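Local coordinates for flagellar pocket-related cytoskeletal protein (Trypanosoma brucei, PDB 6SJQ), which helps build the trypanosome flagellar pocket collar as part of the cytoskeleton, its N-terminal ubiquitin-fold domain offering a long structured loop for protein binding, at residues V75-R79 / E80-T84; A38-A41 / F42-I46. One frame throughout, in Å; residues are numbered along the deposited sequence.

Contact 1: residues V75-R79 / E80-T84; sequences VDLIR and EDQLT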
ATOM      1  N   VAL A  75      11.262   9.117  -1.408  1.00 13.86           N
ATOM      2  CA  VAL A  75      12.505   8.336  -1.326  1.00 13.70           C
ATOM      3  C   VAL A  75      12.189   6.842  -1.209  1.00 15.92           C
ATOM      4  O   VAL A  75      11.109   6.469  -0.743  1.00 15.48           O
ATOM      5  CB  VAL A  75      13.335   8.768  -0.111  1.00 19.72           C
ATOM      6  CG1 VAL A  75      13.654  10.254  -0.206  1.00 21.70           C
ATOM      7  CG2 VAL A  75      12.566   8.480   1.179  1.00 16.48           C
ATOM      8  N   ASP A  76      13.123   5.981  -1.604  1.00 13.46           N
ATOM      9  CA  ASP A  76      12.925   4.546  -1.429  1.00 16.34           C
ATOM     10  C   ASP A  76      12.910   4.176   0.047  1.00 14.77           C
ATOM     11  O   ASP A  76      13.670   4.731   0.852  1.00 14.00           O
ATOM     12  CB  ASP A  76      14.041   3.748  -2.103  1.00 16.55           C
ATOM     13  CG  ASP A  76      13.872   3.653  -3.588  1.00 23.04           C
ATOM     14  OD1 ASP A  76      13.239   4.549  -4.187  1.00 23.03           O
ATOM     15  OD2 ASP A  76      14.381   2.671  -4.150  1.00 27.23           O
ATOM     16  N   LEU A  77      12.048   3.235   0.418  1.00 11.75           N
ATOM     17  CA  LEU A  77      12.068   2.729   1.788  1.00 13.67           C
ATOM     18  C   LEU A  77      13.083   1.587   1.884  1.00 12.24           C
ATOM     19  O   LEU A  77      12.842   0.484   1.385  1.00 19.40           O
ATOM     20  CB  LEU A  77      10.678   2.262   2.224  1.00 14.06           C
ATOM     21  CG  LEU A  77      10.613   1.683   3.635  1.00 15.18           C
ATOM     22  CD1 LEU A  77      11.061   2.710   4.651  1.00 16.14           C
ATOM     23  CD2 LEU A  77       9.190   1.193   3.943  1.00 18.24           C
ATOM     24  N   ILE A  78      14.225   1.874   2.498  1.00 14.31           N
ATOM     25  CA  ILE A  78      15.374   0.961   2.505  1.00 14.59           C
ATOM     26  C   ILE A  78      15.834   0.572   3.923  1.00 17.23           C
ATOM     27  O   ILE A  78      16.384  -0.502   4.131  1.00 19.94           O
ATOM     28  CB  ILE A  78      16.582   1.607   1.770  1.00 24.63           C
ATOM     29  CG1 ILE A  78      16.823   3.011   2.324  1.00 26.05           C
ATOM     30  CG2 ILE A  78      16.339   1.675   0.282  1.00 32.87           C
ATOM     31  CD1 ILE A  78      18.179   3.603   2.039  1.00 46.69           C
ATOM     32  N   ARG A  79      15.628   1.457   4.888  1.00 15.96           N
ATOM     33  CA  ARG A  79      16.137   1.264   6.247  1.00 19.39           C
ATOM     34  C   ARG A  79      15.008   1.187   7.257  1.00 22.71           C
ATOM     35  O   ARG A  79      13.904   1.705   7.021  1.00 18.04           O
ATOM     36  CB  ARG A  79      17.035   2.432   6.655  1.00 18.69           C
ATOM     37  CG  ARG A  79      18.372   2.471   5.945  1.00 26.08           C
ATOM     38  CD  ARG A  79      19.173   3.652   6.451  1.00 29.24           C
ATOM     39  NE  ARG A  79      19.327   3.581   7.900  1.00 29.81           N
ATOM     40  CZ  ARG A  79      20.358   3.003   8.510  1.00 36.21           C
ATOM     41  NH1 ARG A  79      21.335   2.459   7.795  1.00 40.12           N
ATOM     42  NH2 ARG A  79      20.416   2.973   9.834  1.00 29.45           N
ATOM     43  N   GLU A  80      15.326   0.613   8.413  1.00 21.63           N
ATOM     44  CA  GLU A  80      14.342   0.356   9.450  1.00 27.49           C
ATOM     45  C   GLU A  80      14.145   1.543  10.395  1.00 22.87           C
ATOM     46  O   GLU A  80      13.467   1.411  11.414  1.00 23.11           O
ATOM     47  CB  GLU A  80      14.757  -0.891  10.237  1.00 25.01           C
ATOM     48  CG  GLU A  80      15.009  -2.115   9.355  1.00 19.79           C
ATOM     49  CD  GLU A  80      13.728  -2.759   8.889  1.00 21.63           C
ATOM     50  OE1 GLU A  80      12.652  -2.280   9.289  1.00 24.28           O
ATOM     51  OE2 GLU A  80      13.798  -3.755   8.138  1.00 22.03           O
ATOM     52  N   ASP A  81      14.726   2.695  10.052  1.00 14.64           N
ATOM     53  CA  ASP A  81      14.575   3.917  10.840  1.00 20.96           C
ATOM     54  C   ASP A  81      14.097   5.108   9.992  1.00 20.95           C
ATOM     55  O   ASP A  81      14.321   6.270  10.333  1.00 21.13           O
ATOM     56  CB  ASP A  81      15.904   4.255  11.525  1.00 25.21           C
ATOM     57  CG  ASP A  81      17.050   4.368  10.542  1.00 22.09           C
ATOM     58  OD1 ASP A  81      16.807   4.406   9.319  1.00 22.49           O
ATOM     59  OD2 ASP A  81      18.212   4.427  10.985  1.00 32.19           O
ATOM     60  N   GLN A  82      13.431   4.820   8.886  1.00 12.65           N
ATOM     61  CA  GLN A  82      12.849   5.870   8.048  1.00 16.18           C
ATOM     62  C   GLN A  82      11.385   6.162   8.396  1.00 15.39           C
ATOM     63  O   GLN A  82      10.954   7.320   8.395  1.00 15.40           O
ATOM     64  CB  GLN A  82      12.942   5.494   6.565  1.00 14.56           C
ATOM     65  CG  GLN A  82      14.317   5.666   5.928  1.00 18.26           C
ATOM     66  CD  GLN A  82      14.290   5.227   4.485  1.00 16.58           C
ATOM     67  OE1 GLN A  82      14.490   4.050   4.183  1.00 14.62           O
ATOM     68  NE2 GLN A  82      14.004   6.170   3.579  1.00 13.48           N
ATOM     69  N   LEU A  83      10.621   5.115   8.691  1.00 13.85           N
ATOM     70  CA  LEU A  83       9.185   5.282   8.982  1.00 10.91           C
ATOM     71  C   LEU A  83       8.924   6.196  10.182  1.00 18.60           C
ATOM     72  O   LEU A  83       9.588   6.091  11.229  1.00 15.95           O
ATOM     73  CB  LEU A  83       8.524   3.910   9.220  1.00 15.38           C
ATOM     74  CG  LEU A  83       8.498   2.942   8.032  1.00 15.90           C
ATOM     75  CD1 LEU A  83       7.937   1.584   8.477  1.00 18.54           C
ATOM     76  CD2 LEU A  83       7.680   3.503   6.857  1.00 13.72           C
ATOM     77  N   THR A  84       7.974   7.115  10.008  1.00 16.21           N
ATOM     78  CA  THR A  84       7.470   7.943  11.096  1.00 17.35           C
ATOM     79  C   THR A  84       5.971   7.775  11.173  1.00 16.38           C
ATOM     80  O   THR A  84       5.331   7.363  10.199  1.00 14.99           O
ATOM     81  CB  THR A  84       7.821   9.436  10.911  1.00 15.34           C
ATOM     82  OG1 THR A  84       7.315   9.904   9.646  1.00 17.87           O
ATOM     83  CG2 THR A  84       9.326   9.628  10.956  1.00 24.90           C
TER
HETATM   84  O   HOH W   1      11.801   2.237   8.274  1.00 20.47           O
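Gln82 reaches back with its side-chain amide to the chain it has just left and bonds there three times. OE1 takes two backbone amides at once, Ile78 N at 2.8 Å and Arg79 N at 2.9 Å from Gln82 OE1, both lying in the carbonyl plane with nearly straight N-H...O angles. At the other end of the amide, NE2 donates a hydrogen bond to Asp76 O over 3.1 Å, and that oxygen lies close to the amide plane. Three bonds fix the rotation of this flat group about its last torsion. Glutamine suits the place because it carries both a donor and an acceptor on a chain long enough to span the turn; beyond CG it runs extended (chi2 178°), which carries the amide up to the 76-79 backbone.

The second polar link is a salt bridge between Arg79 and Asp81. Arg79 offers its guanidinium side-on, NE to OD1 of Asp81 at 3.0 Å and NH2 to OD2 at 2.9 Å, each carboxylate oxygen being met on its syn side although the two planes are turned 33° apart. The turn formed by residues 77-83 follows strand 73-76, an outermost strand of the ubiquitin-like sheet, and leads on toward strand 87-92. A water bridges its backbone, accepting from Leu83 N and lying unusually close to Arg79 O, to which it donates.

Apolar groups line the glutamine amide: Val75 CG2 lies 3.6 Å from Gln82 NE2, while Ile78 CG1 and Leu77 CD1 come against OE1. Separately, Leu77 and Leu83, both buried, cross at about a right angle through their CD2 methyls, 4.0 Å apart; Leu77 also touches Ile64 of strand 63-68, and Leu83 rests on Pro29. Glu80 turns outward from the contact, its OE1 accepting from Ile31 N at the start of helix 31-49.

Contact 2: residues A38-A41 / F42-I46; sequences AETA and FSNEI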
ATOM      1  N   ALA A  38       0.879  -4.787   3.982  1.00 12.82           N
ATOM      2  CA  ALA A  38       0.436  -4.087   2.775  1.00 11.90           C
ATOM      3  C   ALA A  38      -0.007  -5.039   1.661  1.00 11.51           C
ATOM      4  O   ALA A  38      -1.034  -4.821   1.039  1.00 14.28           O
ATOM      5  CB  ALA A  38       1.531  -3.168   2.269  1.00 12.27           C
ATOM      6  N   GLU A  39       0.759  -6.093   1.414  1.00 10.99           N
ATOM      7  CA  GLU A  39       0.370  -7.052   0.373  1.00 13.07           C
ATOM      8  C   GLU A  39      -0.945  -7.752   0.705  1.00 13.40           C
ATOM      9  O   GLU A  39      -1.772  -8.007  -0.181  1.00 13.44           O
ATOM     10  CB  GLU A  39       1.498  -8.073   0.101  1.00 13.66           C
ATOM     11  CG  GLU A  39       2.676  -7.468  -0.624  1.00 10.72           C
ATOM     12  CD  GLU A  39       3.762  -8.478  -0.931  1.00 23.30           C
ATOM     13  OE1 GLU A  39       3.811  -9.540  -0.274  1.00 26.05           O
ATOM     14  OE2 GLU A  39       4.582  -8.201  -1.830  1.00 21.65           O
ATOM     15  N   THR A  40      -1.160  -8.044   1.979  1.00 12.44           N
ATOM     16  CA  THR A  40      -2.406  -8.653   2.396  1.00 13.44           C
ATOM     17  C   THR A  40      -3.562  -7.681   2.139  1.00 14.18           C
ATOM     18  O   THR A  40      -4.572  -8.064   1.534  1.00 13.15           O
ATOM     19  CB  THR A  40      -2.375  -9.038   3.883  1.00 16.20           C
ATOM     20  OG1 THR A  40      -1.427 -10.102   4.057  1.00 17.66           O
ATOM     21  CG2 THR A  40      -3.763  -9.501   4.348  1.00 14.67           C
ATOM     22  N   ALA A  41      -3.408  -6.428   2.568  1.00 10.39           N
ATOM     23  CA  ALA A  41      -4.494  -5.440   2.412  1.00 12.06           C
ATOM     24  C   ALA A  41      -4.826  -5.193   0.942  1.00 12.94           C
ATOM     25  O   ALA A  41      -5.993  -5.151   0.552  1.00 13.90           O
ATOM     26  CB  ALA A  41      -4.129  -4.136   3.098  1.00 10.21           C
ATOM     27  N   PHE A  42      -3.800  -5.038   0.112  1.00 10.16           N
ATOM     28  CA  PHE A  42      -4.039  -4.758  -1.304  1.00  9.55           C
ATOM     29  C   PHE A  42      -4.563  -5.993  -2.040  1.00 11.54           C
ATOM     30  O   PHE A  42      -5.317  -5.860  -3.008  1.00 12.79           O
ATOM     31  CB  PHE A  42      -2.761  -4.221  -1.970  1.00 13.99           C
ATOM     32  CG  PHE A  42      -2.371  -2.824  -1.523  1.00 11.72           C
ATOM     33  CD1 PHE A  42      -3.313  -1.809  -1.419  1.00 15.33           C
ATOM     34  CD2 PHE A  42      -1.054  -2.531  -1.228  1.00 13.36           C
ATOM     35  CE1 PHE A  42      -2.925  -0.519  -1.002  1.00 16.23           C
ATOM     36  CE2 PHE A  42      -0.662  -1.252  -0.826  1.00 15.90           C
ATOM     37  CZ  PHE A  42      -1.598  -0.253  -0.710  1.00 15.18           C
ATOM     38  N   SER A  43      -4.157  -7.185  -1.597  1.00  9.30           N
ATOM     39  CA  SER A  43      -4.653  -8.417  -2.217  1.00  8.55           C
ATOM     40  C   SER A  43      -6.118  -8.536  -1.885  1.00 13.20           C
ATOM     41  O   SER A  43      -6.916  -8.930  -2.744  1.00 12.71           O
ATOM     42  CB  SER A  43      -3.905  -9.661  -1.752  1.00 12.09           C
ATOM     43  OG  SER A  43      -2.579  -9.688  -2.261  1.00 13.66           O
ATOM     44  N   ASN A  44      -6.484  -8.169  -0.656  1.00 10.72           N
ATOM     45  CA  ASN A  44      -7.897  -8.164  -0.271  1.00 13.99           C
ATOM     46  C   ASN A  44      -8.699  -7.165  -1.081  1.00 12.80           C
ATOM     47  O   ASN A  44      -9.826  -7.460  -1.488  1.00 14.50           O
ATOM     48  CB  ASN A  44      -8.084  -7.916   1.223  1.00 14.12           C
ATOM     49  CG  ASN A  44      -7.690  -9.122   2.052  1.00 15.90           C
ATOM     50  OD1 ASN A  44      -7.588 -10.241   1.525  1.00 16.37           O
ATOM     51  ND2 ASN A  44      -7.464  -8.909   3.353  1.00 14.07           N
ATOM     52  N   GLU A  45      -8.116  -5.991  -1.335  1.00 11.74           N
ATOM     53  CA  GLU A  45      -8.766  -4.986  -2.177  1.00 12.39           C
ATOM     54  C   GLU A  45      -8.937  -5.489  -3.614  1.00 15.64           C
ATOM     55  O   GLU A  45     -10.017  -5.347  -4.189  1.00 15.13           O
ATOM     56  CB  GLU A  45      -7.990  -3.657  -2.123  1.00 13.91           C
ATOM     57  CG  GLU A  45      -8.604  -2.529  -2.952  1.00 15.23           C
ATOM     58  CD  GLU A  45      -9.819  -1.893  -2.314  1.00 14.44           C
ATOM     59  OE1 GLU A  45     -10.263  -2.344  -1.234  1.00 18.90           O
ATOM     60  OE2 GLU A  45     -10.338  -0.915  -2.891  1.00 15.78           O
ATOM     61  N   ILE A  46      -7.890  -6.077  -4.199  1.00 12.83           N
ATOM     62  CA  ILE A  46      -8.025  -6.701  -5.518  1.00 14.99           C
ATOM     63  C   ILE A  46      -9.167  -7.721  -5.577  1.00 13.44           C
ATOM     64  O   ILE A  46      -9.980  -7.678  -6.511  1.00 14.14           O
ATOM     65  CB  ILE A  46      -6.721  -7.379  -5.988  1.00 12.70           C
ATOM     66  CG1 ILE A  46      -5.660  -6.312  -6.283  1.00 12.91           C
ATOM     67  CG2 ILE A  46      -6.973  -8.274  -7.232  1.00 12.95           C
ATOM     68  CD1 ILE A  46      -4.249  -6.924  -6.495  1.00 11.25           C
TER
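Within helix 31-49, Ala38, Glu39, Thr40 and Ala41 meet the residues one turn on, a local contact along the single long helix that lies across the sheet. Four consecutive backbone bonds of the i to i+4 kind join the two pieces: Phe42 N to Ala38 O, Ser43 N to Glu39 O, Asn44 N to Thr40 O and Glu45 N to Ala41 O. Ser43 adds a side-chain bond, its OG donating to Glu39 O at 2.8 Å. That oxygen is thus gripped twice, with Ser43 N (2.9 Å) and OG arriving from opposite faces of its carbonyl plane. A short hydroxyl suits this position: with OG set beside its own backbone N (chi1 -70°), it folds back onto the preceding turn. OG is also met by Phe59 N, which ties the helix to the segment running before strand 63-68.

In the ubiquitin fold such a helix packs one side against the sheet, and Phe42 does this here. Its ring passes beside Ala38, with CE2 4.2 Å from Ala38 CB and CD2 3.2 Å from Ala38 O, and continues into the core against Val10 and Ala12 of strand 6-14 and Val19 of strand 17-25; Phe59 meets the ring with planes at about 40°. Ala38 rests on Val10 and Ala41 on Phe21, their small side chains consistent with close approach of the helix to the strands. Glu45 is buried on this side too, against Val19 and Phe21. Its chain bends at chi2 (76°), and OE2 forms a salt bridge with Arg49 NE.

Toward the outside the side chains turn polar. Thr40 and Asn44 lie side by side and point the same way, CG2 of Thr40 being 3.9 Å from Asn44 ND2, while Thr40 OG1 bonds to Arg36 O. Glu39 OE2 is hydrogen-bonded to Ser61 OG.

How the contacts relate
Contact 2 comes first along the chain, in the middle of helix 31-49, and contact 1 follows at the end of strand 73-76 and the loop that leads to strand 87-92. Their centres are 21 Å apart on opposite sides of the chain's centre, and their nearest atoms stay about 9 Å apart, so they do not touch. Contact 2 packs the helix on strands 6-14 and 17-25, toward the sheet edge formed by strand 17-25, whereas contact 1 shapes the turn after the opposite edge strand. They thus concern separate elements of one small BILBO1 N-terminal domain, though the turn also reaches the start of the helix that carries contact 2.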